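Local coordinates for protein lactate dehydrogenase (Eimeria maxima, PDB 6CT6) that probably interconverts pyruvate and lactate with NADH as the hydride carrier, as a Rossmann-fold member of the lactate/malate dehydrogenase family, at residues G154-R166 / H177-M191. Sequence-based numbering, arbitrary orientation.
With NAI (1,4-dihydronicotinamide adenine dinucleotide), chain D; OXM (oxamic acid), chain F.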
ATOM      1  N   GLY B 154     -19.475  -8.354   6.086  1.00 28.44           N
ATOM      2  CA  GLY B 154     -18.199  -8.885   5.638  1.00 32.19           C
ATOM      3  C   GLY B 154     -17.862  -8.354   4.258  1.00 30.71           C
ATOM      4  O   GLY B 154     -18.739  -8.236   3.400  1.00 28.89           O
ATOM      5  N   MET B 155     -16.589  -8.023   4.057  1.00 26.64           N
ATOM      6  CA  MET B 155     -16.090  -7.628   2.747  1.00 29.00           C
ATOM      7  C   MET B 155     -15.714  -8.880   1.969  1.00 26.65           C
ATOM      8  O   MET B 155     -14.853  -9.652   2.404  1.00 29.29           O
ATOM      9  CB  MET B 155     -14.877  -6.701   2.876  1.00 32.01           C
ATOM     10  CG  MET B 155     -14.398  -6.071   1.553  1.00 24.25           C
ATOM     11  SD  MET B 155     -13.710  -7.205   0.323  1.00 28.20           S
ATOM     12  CE  MET B 155     -12.236  -7.818   1.141  1.00 29.55           C
ATOM     13  N   ALA B 156     -16.365  -9.084   0.827  1.00 28.48           N
ATOM     14  CA  ALA B 156     -15.895 -10.073  -0.132  1.00 29.50           C
ATOM     15  C   ALA B 156     -16.429  -9.774  -1.526  1.00 26.54           C
ATOM     16  O   ALA B 156     -15.670  -9.770  -2.501  1.00 29.05           O
ATOM     17  CB  ALA B 156     -16.295 -11.484   0.306  1.00 30.48           C
ATOM     18  N   GLY B 157     -17.731  -9.504  -1.627  1.00 28.08           N
ATOM     19  CA  GLY B 157     -18.346  -9.340  -2.936  1.00 30.55           C
ATOM     20  C   GLY B 157     -17.739  -8.208  -3.745  1.00 29.32           C
ATOM     21  O   GLY B 157     -17.602  -8.311  -4.966  1.00 26.66           O
ATOM     22  N   MET B 158     -17.376  -7.108  -3.081  1.00 26.99           N
ATOM     23  CA  MET B 158     -16.749  -5.999  -3.793  1.00 29.57           C
ATOM     24  C   MET B 158     -15.463  -6.446  -4.475  1.00 28.57           C
ATOM     25  O   MET B 158     -15.196  -6.066  -5.622  1.00 26.85           O
ATOM     26  CB  MET B 158     -16.476  -4.841  -2.831  1.00 23.77           C
ATOM     27  CG  MET B 158     -15.828  -3.623  -3.487  1.00 34.63           C
ATOM     28  SD  MET B 158     -16.857  -2.924  -4.792  1.00 33.86           S
ATOM     29  CE  MET B 158     -15.954  -1.424  -5.179  1.00 37.73           C
ATOM     30  N   LEU B 159     -14.658  -7.259  -3.788  1.00 26.66           N
ATOM     31  CA  LEU B 159     -13.425  -7.771  -4.376  1.00 27.28           C
ATOM     32  C   LEU B 159     -13.718  -8.758  -5.498  1.00 24.39           C
ATOM     33  O   LEU B 159     -13.161  -8.652  -6.596  1.00 25.46           O
ATOM     34  CB  LEU B 159     -12.571  -8.436  -3.297  1.00 26.89           C
ATOM     35  CG  LEU B 159     -11.364  -9.244  -3.784  1.00 24.20           C
ATOM     36  CD1 LEU B 159     -10.287  -8.337  -4.353  1.00 25.61           C
ATOM     37  CD2 LEU B 159     -10.819 -10.093  -2.660  1.00 30.51           C
ATOM     38  N   ASP B 160     -14.565  -9.753  -5.226  1.00 25.58           N
ATOM     39  CA  ASP B 160     -14.913 -10.724  -6.258  1.00 26.58           C
ATOM     40  C   ASP B 160     -15.545 -10.035  -7.462  1.00 27.34           C
ATOM     41  O   ASP B 160     -15.218 -10.354  -8.614  1.00 28.81           O
ATOM     42  CB  ASP B 160     -15.855 -11.782  -5.679  1.00 26.94           C
ATOM     43  CG  ASP B 160     -15.186 -12.646  -4.622  1.00 32.07           C
ATOM     44  OD1 ASP B 160     -14.002 -12.995  -4.807  1.00 32.98           O
ATOM     45  OD2 ASP B 160     -15.840 -12.970  -3.606  1.00 30.99           O
ATOM     46  N   SER B 161     -16.447  -9.081  -7.215  1.00 27.37           N
ATOM     47  CA  SER B 161     -17.075  -8.346  -8.308  1.00 29.23           C
ATOM     48  C   SER B 161     -16.054  -7.534  -9.097  1.00 30.56           C
ATOM     49  O   SER B 161     -16.155  -7.424 -10.327  1.00 26.36           O
ATOM     50  CB  SER B 161     -18.167  -7.429  -7.762  1.00 27.25           C
ATOM     51  OG  SER B 161     -19.198  -8.177  -7.140  1.00 30.54           O
ATOM     52  N   SER B 162     -15.063  -6.951  -8.412  1.00 28.65           N
ATOM     53  CA  SER B 162     -14.069  -6.144  -9.112  1.00 27.17           C
ATOM     54  C   SER B 162     -13.249  -6.988 -10.075  1.00 27.94           C
ATOM     55  O   SER B 162     -12.795  -6.485 -11.108  1.00 31.58           O
ATOM     56  CB  SER B 162     -13.144  -5.449  -8.115  1.00 33.05           C
ATOM     57  OG  SER B 162     -12.186  -6.355  -7.589  1.00 34.61           O
ATOM     58  N   ARG B 163     -13.054  -8.267  -9.755  1.00 28.00           N
ATOM     59  CA  ARG B 163     -12.291  -9.148 -10.630  1.00 29.01           C
ATOM     60  C   ARG B 163     -13.103  -9.527 -11.862  1.00 27.66           C
ATOM     61  O   ARG B 163     -12.593  -9.502 -12.988  1.00 30.83           O
ATOM     62  CB  ARG B 163     -11.855 -10.384  -9.842  1.00 30.29           C
ATOM     63  CG  ARG B 163     -10.938 -10.038  -8.674  1.00 29.42           C
ATOM     64  CD  ARG B 163     -10.784 -11.175  -7.684  1.00 28.74           C
ATOM     65  NE  ARG B 163      -9.620 -10.981  -6.819  1.00 29.54           N
ATOM     66  CZ  ARG B 163      -9.384 -11.671  -5.707  1.00 30.37           C
ATOM     67  NH1 ARG B 163     -10.235 -12.605  -5.303  1.00 29.86           N
ATOM     68  NH2 ARG B 163      -8.295 -11.424  -4.990  1.00 31.97           N
ATOM     69  N   LEU B 164     -14.374  -9.885 -11.666  1.00 27.70           N
ATOM     70  CA  LEU B 164     -15.281 -10.068 -12.794  1.00 31.12           C
ATOM     71  C   LEU B 164     -15.287  -8.838 -13.692  1.00 29.78           C
ATOM     72  O   LEU B 164     -15.163  -8.947 -14.917  1.00 27.20           O
ATOM     73  CB  LEU B 164     -16.693 -10.363 -12.283  1.00 29.36           C
ATOM     74  CG  LEU B 164     -17.806 -10.360 -13.335  1.00 29.91           C
ATOM     75  CD1 LEU B 164     -17.544 -11.405 -14.412  1.00 31.84           C
ATOM     76  CD2 LEU B 164     -19.155 -10.593 -12.674  1.00 33.05           C
ATOM     77  N   ARG B 165     -15.435  -7.652 -13.091  1.00 28.10           N
ATOM     78  CA  ARG B 165     -15.561  -6.428 -13.877  1.00 29.30           C
ATOM     79  C   ARG B 165     -14.283  -6.124 -14.653  1.00 30.50           C
ATOM     80  O   ARG B 165     -14.343  -5.662 -15.798  1.00 27.55           O
ATOM     81  CB  ARG B 165     -15.925  -5.259 -12.963  1.00 27.28           C
ATOM     82  CG  ARG B 165     -17.310  -5.361 -12.333  1.00 24.37           C
ATOM     83  CD  ARG B 165     -17.502  -4.345 -11.216  1.00 26.17           C
ATOM     84  NE  ARG B 165     -17.145  -2.990 -11.640  1.00 29.39           N
ATOM     85  CZ  ARG B 165     -16.180  -2.243 -11.105  1.00 30.32           C
ATOM     86  NH1 ARG B 165     -15.449  -2.683 -10.086  1.00 32.37           N
ATOM     87  NH2 ARG B 165     -15.954  -1.031 -11.587  1.00 28.03           N
ATOM     88  N   ARG B 166     -13.117  -6.368 -14.049  1.00 26.82           N
ATOM     89  CA  ARG B 166     -11.856  -6.088 -14.732  1.00 28.92           C
ATOM     90  C   ARG B 166     -11.725  -6.917 -16.002  1.00 24.76           C
ATOM     91  O   ARG B 166     -11.230  -6.429 -17.025  1.00 26.24           O
ATOM     92  CB  ARG B 166     -10.678  -6.365 -13.793  1.00 26.21           C
ATOM     93  CG  ARG B 166      -9.295  -6.290 -14.450  1.00 26.42           C
ATOM     94  CD  ARG B 166      -8.862  -4.859 -14.724  1.00 30.31           C
ATOM     95  NE  ARG B 166      -7.786  -4.803 -15.711  1.00 33.63           N
ATOM     96  CZ  ARG B 166      -6.875  -3.836 -15.787  1.00 35.82           C
ATOM     97  NH1 ARG B 166      -6.882  -2.830 -14.922  1.00 29.40           N
ATOM     98  NH2 ARG B 166      -5.942  -3.883 -16.727  1.00 37.45           N
ATOM     99  N   HIS B 177     -15.204   1.523 -14.928  1.00 26.76           N
ATOM    100  CA  HIS B 177     -16.234   2.429 -14.428  1.00 33.25           C
ATOM    101  C   HIS B 177     -17.604   2.089 -15.000  1.00 28.58           C
ATOM    102  O   HIS B 177     -18.622   2.245 -14.318  1.00 29.82           O
ATOM    103  CB  HIS B 177     -15.858   3.874 -14.776  1.00 31.24           C
ATOM    104  CG  HIS B 177     -16.884   4.889 -14.373  1.00 31.71           C
ATOM    105  ND1 HIS B 177     -18.020   5.138 -15.115  1.00 30.84           N
ATOM    106  CD2 HIS B 177     -16.938   5.725 -13.311  1.00 33.35           C
ATOM    107  CE1 HIS B 177     -18.732   6.079 -14.522  1.00 32.53           C
ATOM    108  NE2 HIS B 177     -18.096   6.454 -13.426  1.00 34.97           N
ATOM    109  N   ASP B 178     -17.647   1.606 -16.240  1.00 29.57           N
ATOM    110  CA  ASP B 178     -18.898   1.372 -16.945  1.00 30.29           C
ATOM    111  C   ASP B 178     -19.232  -0.109 -17.089  1.00 34.73           C
ATOM    112  O   ASP B 178     -20.117  -0.463 -17.877  1.00 31.28           O
ATOM    113  CB  ASP B 178     -18.842   2.046 -18.316  1.00 27.01           C
ATOM    114  CG  ASP B 178     -18.523   3.524 -18.213  1.00 26.69           C
ATOM    115  OD1 ASP B 178     -19.173   4.210 -17.397  1.00 31.55           O
ATOM    116  OD2 ASP B 178     -17.615   3.999 -18.929  1.00 31.44           O
ATOM    117  N   VAL B 179     -18.548  -0.982 -16.355  1.00 28.81           N
ATOM    118  CA  VAL B 179     -18.884  -2.399 -16.287  1.00 27.33           C
ATOM    119  C   VAL B 179     -19.537  -2.640 -14.934  1.00 29.05           C
ATOM    120  O   VAL B 179     -18.881  -2.527 -13.891  1.00 32.46           O
ATOM    121  CB  VAL B 179     -17.653  -3.297 -16.473  1.00 29.29           C
ATOM    122  CG1 VAL B 179     -18.051  -4.768 -16.395  1.00 30.87           C
ATOM    123  CG2 VAL B 179     -16.964  -2.998 -17.794  1.00 28.94           C
ATOM    124  N   GLN B 180     -20.827  -2.968 -14.946  1.00 27.04           N
ATOM    125  CA  GLN B 180     -21.534  -3.382 -13.743  1.00 26.03           C
ATOM    126  C   GLN B 180     -21.514  -4.902 -13.668  1.00 34.46           C
ATOM    127  O   GLN B 180     -21.857  -5.580 -14.643  1.00 30.99           O
ATOM    128  CB  GLN B 180     -22.974  -2.867 -13.735  1.00 31.64           C
ATOM    129  CG  GLN B 180     -23.118  -1.352 -13.616  1.00 29.84           C
ATOM    130  CD  GLN B 180     -22.747  -0.614 -14.889  1.00 29.80           C
ATOM    131  OE1 GLN B 180     -23.170  -0.985 -15.984  1.00 29.91           O
ATOM    132  NE2 GLN B 180     -21.949   0.439 -14.750  1.00 28.79           N
ATOM    133  N   GLY B 181     -21.100  -5.430 -12.517  1.00 32.10           N
ATOM    134  CA  GLY B 181     -20.938  -6.861 -12.350  1.00 29.35           C
ATOM    135  C   GLY B 181     -21.014  -7.275 -10.896  1.00 36.14           C
ATOM    136  O   GLY B 181     -20.547  -6.540 -10.019  1.00 30.64           O
ATOM    137  N   MET B 182     -21.594  -8.442 -10.618  1.00 32.53           N
ATOM    138  CA  MET B 182     -21.787  -8.902  -9.249  1.00 30.07           C
ATOM    139  C   MET B 182     -21.394 -10.365  -9.110  1.00 32.42           C
ATOM    140  O   MET B 182     -21.700 -11.186  -9.981  1.00 31.88           O
ATOM    141  CB  MET B 182     -23.237  -8.722  -8.806  1.00 28.64           C
ATOM    142  CG  MET B 182     -23.668  -7.274  -8.689  1.00 33.27           C
ATOM    143  SD  MET B 182     -25.354  -7.107  -8.078  1.00 36.05           S
ATOM    144  CE  MET B 182     -26.271  -7.614  -9.532  1.00 36.56           C
ATOM    145  N   VAL B 183     -20.710 -10.677  -8.009  1.00 31.76           N
ATOM    146  CA  VAL B 183     -20.461 -12.046  -7.568  1.00 26.51           C
ATOM    147  C   VAL B 183     -21.113 -12.176  -6.197  1.00 31.08           C
ATOM    148  O   VAL B 183     -20.688 -11.516  -5.241  1.00 32.07           O
ATOM    149  CB  VAL B 183     -18.962 -12.375  -7.493  1.00 28.89           C
ATOM    150  CG1 VAL B 183     -18.757 -13.818  -7.038  1.00 33.12           C
ATOM    151  CG2 VAL B 183     -18.270 -12.130  -8.828  1.00 27.74           C
ATOM    152  N   ILE B 184     -22.141 -13.020  -6.096  1.00 31.43           N
ATOM    153  CA  ILE B 184     -22.863 -13.175  -4.837  1.00 28.24           C
ATOM    154  C   ILE B 184     -22.559 -14.540  -4.231  1.00 32.28           C
ATOM    155  O   ILE B 184     -21.872 -15.371  -4.837  1.00 31.48           O
ATOM    156  CB  ILE B 184     -24.381 -12.988  -5.024  1.00 31.29           C
ATOM    157  CG1 ILE B 184     -24.958 -14.053  -5.966  1.00 32.52           C
ATOM    158  CG2 ILE B 184     -24.676 -11.592  -5.553  1.00 34.09           C
ATOM    159  CD1 ILE B 184     -26.478 -14.115  -5.968  1.00 34.69           C
ATOM    160  N   GLY B 185     -23.071 -14.774  -3.026  1.00 30.45           N
ATOM    161  CA  GLY B 185     -22.966 -16.075  -2.394  1.00 36.91           C
ATOM    162  C   GLY B 185     -21.864 -16.145  -1.359  1.00 36.10           C
ATOM    163  O   GLY B 185     -21.650 -15.196  -0.598  1.00 35.21           O
ATOM    164  N   VAL B 186     -21.166 -17.268  -1.321  1.00 34.87           N
ATOM    165  CA  VAL B 186     -20.082 -17.482  -0.371  1.00 37.60           C
ATOM    166  C   VAL B 186     -18.794 -16.976  -0.995  1.00 40.50           C
ATOM    167  O   VAL B 186     -18.566 -17.142  -2.199  1.00 40.48           O
ATOM    168  CB  VAL B 186     -19.966 -18.971   0.010  1.00 38.78           C
ATOM    169  CG1 VAL B 186     -19.442 -19.799  -1.167  1.00 41.85           C
ATOM    170  CG2 VAL B 186     -19.070 -19.143   1.228  1.00 39.97           C
ATOM    171  N   HIS B 187     -17.941 -16.355  -0.182  1.00 42.04           N
ATOM    172  CA  HIS B 187     -16.582 -16.056  -0.624  1.00 40.21           C
ATOM    173  C   HIS B 187     -15.802 -17.364  -0.580  1.00 43.87           C
ATOM    174  O   HIS B 187     -15.036 -17.650   0.345  1.00 37.52           O
ATOM    175  CB  HIS B 187     -15.939 -14.974   0.232  1.00 41.37           C
ATOM    176  CG  HIS B 187     -14.585 -14.558  -0.255  1.00 39.41           C
ATOM    177  ND1 HIS B 187     -14.375 -14.062  -1.524  1.00 35.61           N
ATOM    178  CD2 HIS B 187     -13.371 -14.588   0.344  1.00 44.03           C
ATOM    179  CE1 HIS B 187     -13.091 -13.793  -1.681  1.00 44.26           C
ATOM    180  NE2 HIS B 187     -12.460 -14.103  -0.563  1.00 40.24           N
ATOM    181  N   GLY B 188     -16.021 -18.176  -1.603  1.00 44.29           N
ATOM    182  CA  GLY B 188     -15.411 -19.483  -1.657  1.00 45.14           C
ATOM    183  C   GLY B 188     -15.604 -20.111  -3.016  1.00 48.01           C
ATOM    184  O   GLY B 188     -15.953 -19.435  -3.987  1.00 47.74           O
ATOM    185  N   ASP B 189     -15.387 -21.426  -3.071  1.00 54.95           N
ATOM    186  CA  ASP B 189     -15.423 -22.128  -4.350  1.00 52.60           C
ATOM    187  C   ASP B 189     -16.801 -22.062  -4.997  1.00 48.80           C
ATOM    188  O   ASP B 189     -16.911 -22.126  -6.227  1.00 48.04           O
ATOM    189  CB  ASP B 189     -14.998 -23.583  -4.159  1.00 66.32           C
ATOM    190  CG  ASP B 189     -13.510 -23.726  -3.911  1.00 76.75           C
ATOM    191  OD1 ASP B 189     -12.725 -23.038  -4.599  1.00 77.60           O
ATOM    192  OD2 ASP B 189     -13.123 -24.519  -3.027  1.00 79.17           O
ATOM    193  N   ASN B 190     -17.859 -21.933  -4.199  1.00 40.77           N
ATOM    194  CA  ASN B 190     -19.216 -21.861  -4.720  1.00 43.41           C
ATOM    195  C   ASN B 190     -19.679 -20.428  -4.974  1.00 45.78           C
ATOM    196  O   ASN B 190     -20.886 -20.202  -5.128  1.00 37.30           O
ATOM    197  CB  ASN B 190     -20.187 -22.558  -3.761  1.00 41.04           C
ATOM    198  CG  ASN B 190     -20.048 -24.072  -3.781  1.00 45.31           C
ATOM    199  OD1 ASN B 190     -20.498 -24.735  -4.715  1.00 48.07           O
ATOM    200  ND2 ASN B 190     -19.427 -24.623  -2.748  1.00 44.21           N
ATOM    201  N   MET B 191     -18.762 -19.460  -5.025  1.00 41.46           N
ATOM    202  CA  MET B 191     -19.166 -18.093  -5.327  1.00 38.96           C
ATOM    203  C   MET B 191     -19.809 -18.039  -6.709  1.00 37.44           C
ATOM    204  O   MET B 191     -19.439 -18.784  -7.622  1.00 34.74           O
ATOM    205  CB  MET B 191     -17.972 -17.135  -5.248  1.00 39.97           C
ATOM    206  CG  MET B 191     -16.980 -17.228  -6.402  1.00 40.75           C
ATOM    207  SD  MET B 191     -15.662 -15.990  -6.300  1.00 37.27           S
ATOM    208  CE  MET B 191     -14.797 -16.506  -4.820  1.00 40.26           C
TER
HETATM  209  PA  NAI D 401      -1.693 -11.216   7.814  1.00 35.50           P
HETATM  210  O1A NAI D 401      -1.189 -12.480   8.474  1.00 34.73           O
HETATM  211  O2A NAI D 401      -0.742 -10.365   7.006  1.00 28.53           O
HETATM  212  O5B NAI D 401      -2.323 -10.295   8.971  1.00 30.36           O
HETATM  213  C5B NAI D 401      -3.092 -10.868  10.025  1.00 34.87           C
HETATM  214  C4B NAI D 401      -2.714 -10.157  11.312  1.00 34.25           C
HETATM  215  O4B NAI D 401      -3.647 -10.428  12.360  1.00 33.56           O
HETATM  216  C3B NAI D 401      -1.345 -10.594  11.826  1.00 36.27           C
HETATM  217  O3B NAI D 401      -0.466  -9.468  11.851  1.00 32.50           O
HETATM  218  C2B NAI D 401      -1.605 -11.126  13.223  1.00 35.73           C
HETATM  219  O2B NAI D 401      -0.558 -10.813  14.142  1.00 33.01           O
HETATM  220  C1B NAI D 401      -2.893 -10.403  13.567  1.00 35.94           C
HETATM  221  N9A NAI D 401      -3.655 -10.968  14.703  1.00 36.71           N
HETATM  222  C8A NAI D 401      -3.719 -12.239  15.150  1.00 34.17           C
HETATM  223  N7A NAI D 401      -4.541 -12.310  16.233  1.00 33.74           N
HETATM  224  C5A NAI D 401      -5.000 -11.070  16.484  1.00 33.76           C
HETATM  225  C6A NAI D 401      -5.897 -10.421  17.461  1.00 35.39           C
HETATM  226  N6A NAI D 401      -6.497 -11.134  18.436  1.00 35.70           N
HETATM  227  N1A NAI D 401      -6.099  -9.088  17.349  1.00 38.38           N
HETATM  228  C2A NAI D 401      -5.515  -8.351  16.385  1.00 34.30           C
HETATM  229  N3A NAI D 401      -4.691  -8.878  15.469  1.00 33.84           N
HETATM  230  C4A NAI D 401      -4.407 -10.197  15.471  1.00 35.43           C
HETATM  231  O3  NAI D 401      -2.973 -11.600   6.904  1.00 32.56           O
HETATM  232  PN  NAI D 401      -3.637 -10.657   5.770  1.00 31.39           P
HETATM  233  O1N NAI D 401      -2.927 -10.904   4.460  1.00 31.63           O
HETATM  234  O2N NAI D 401      -3.760  -9.250   6.310  1.00 33.65           O
HETATM  235  O5D NAI D 401      -5.105 -11.312   5.662  1.00 32.65           O
HETATM  236  C5D NAI D 401      -5.972 -11.256   6.789  1.00 35.02           C
HETATM  237  C4D NAI D 401      -7.241 -12.069   6.570  1.00 38.08           C
HETATM  238  O4D NAI D 401      -7.983 -11.580   5.445  1.00 37.92           O
HETATM  239  C3D NAI D 401      -6.923 -13.529   6.286  1.00 36.94           C
HETATM  240  O3D NAI D 401      -7.823 -14.350   7.033  1.00 33.88           O
HETATM  241  C2D NAI D 401      -7.171 -13.674   4.802  1.00 38.77           C
HETATM  242  O2D NAI D 401      -7.510 -15.005   4.415  1.00 37.63           O
HETATM  243  C1D NAI D 401      -8.323 -12.700   4.624  1.00 37.49           C
HETATM  244  N1N NAI D 401      -8.626 -12.285   3.247  1.00 36.61           N
HETATM  245  C2N NAI D 401      -9.918 -12.076   2.994  1.00 39.26           C
HETATM  246  C3N NAI D 401     -10.377 -11.670   1.761  1.00 37.79           C
HETATM  247  C7N NAI D 401     -11.856 -11.479   1.599  1.00 37.65           C
HETATM  248  O7N NAI D 401     -12.558 -11.433   2.598  1.00 31.70           O
HETATM  249  N7N NAI D 401     -12.379 -11.380   0.384  1.00 38.33           N
HETATM  250  C4N NAI D 401      -9.426 -11.431   0.618  1.00 36.67           C
HETATM  251  C5N NAI D 401      -8.043 -11.690   1.011  1.00 42.02           C
HETATM  252  C6N NAI D 401      -7.697 -12.095   2.301  1.00 39.71           C
HETATM  253  C1  OXM F 403      -8.701 -14.531  -0.730  1.00 64.51           C
HETATM  254  N1  OXM F 403      -7.404 -15.160  -0.523  1.00 58.84           N
HETATM  255  O1  OXM F 403      -9.547 -14.622   0.101  1.00 54.44           O
HETATM  256  C2  OXM F 403      -8.981 -13.752  -2.018  1.00 46.67           C
HETATM  257  O2  OXM F 403     -10.036 -13.966  -2.668  1.00 38.52           O
HETATM  258  O3  OXM F 403      -8.161 -12.891  -2.430  1.00 31.58           O
HETATM  259  O   HOH W   1     -18.345 -13.794  -2.841  1.00 40.72           O
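Asp160 OD2 is gripped by two donors. His187 ND1 donates to Asp160 OD2 at 2.8 Å. A water, also bonded weakly to Val186 O, donates to Asp160 OD2 at 2.7 Å. The histidine is met on the syn lone pair of OD2, with carboxylate and ring nearly coplanar (29° apart). His187 CG stands opposite the backbone N (chi1 -175°), which sets the base of the side chain against Ala156 CB, with His187 CB 3.5 Å from it. His187 NE2 donates to oxamate O1 at 3.0 Å, while the carboxamide N7N of NADH lies over one face of the ring. The two bonds together fix the rotation of the ring. This is the His-Asp pair known from the active site of lactate dehydrogenases. Arg163 also holds the oxamate carboxylate: NH1 bonds O2 and NH2 bonds O3, both nearly straight, and Leu159 CG covers one face of its guanidinium. Arg100 and Asn132 add further bonds to oxamate. Met191 lays SD and CE against the Asp160 carboxylate.

Farther along the helix, Ser161 OG accepts from Val183 N (3.0 Å) and donates back to Gly157 O. Val183 packs its CB on Asp160 CB at 3.6 Å. Arg165 bends at chi3 (51°), bringing NE to Val179 O at 2.9 Å within the guanidinium plane. Its NH2 holds Pro176 O and Asp61 of the second subunit.

Helix 157-172 thus rests on strand 179-184 and the loop after it. Helix 216-237 touches Arg163, Leu164 and Val183, helix 244-259 covers Leu159, and strand 263-272 meets Ser161 and Met182.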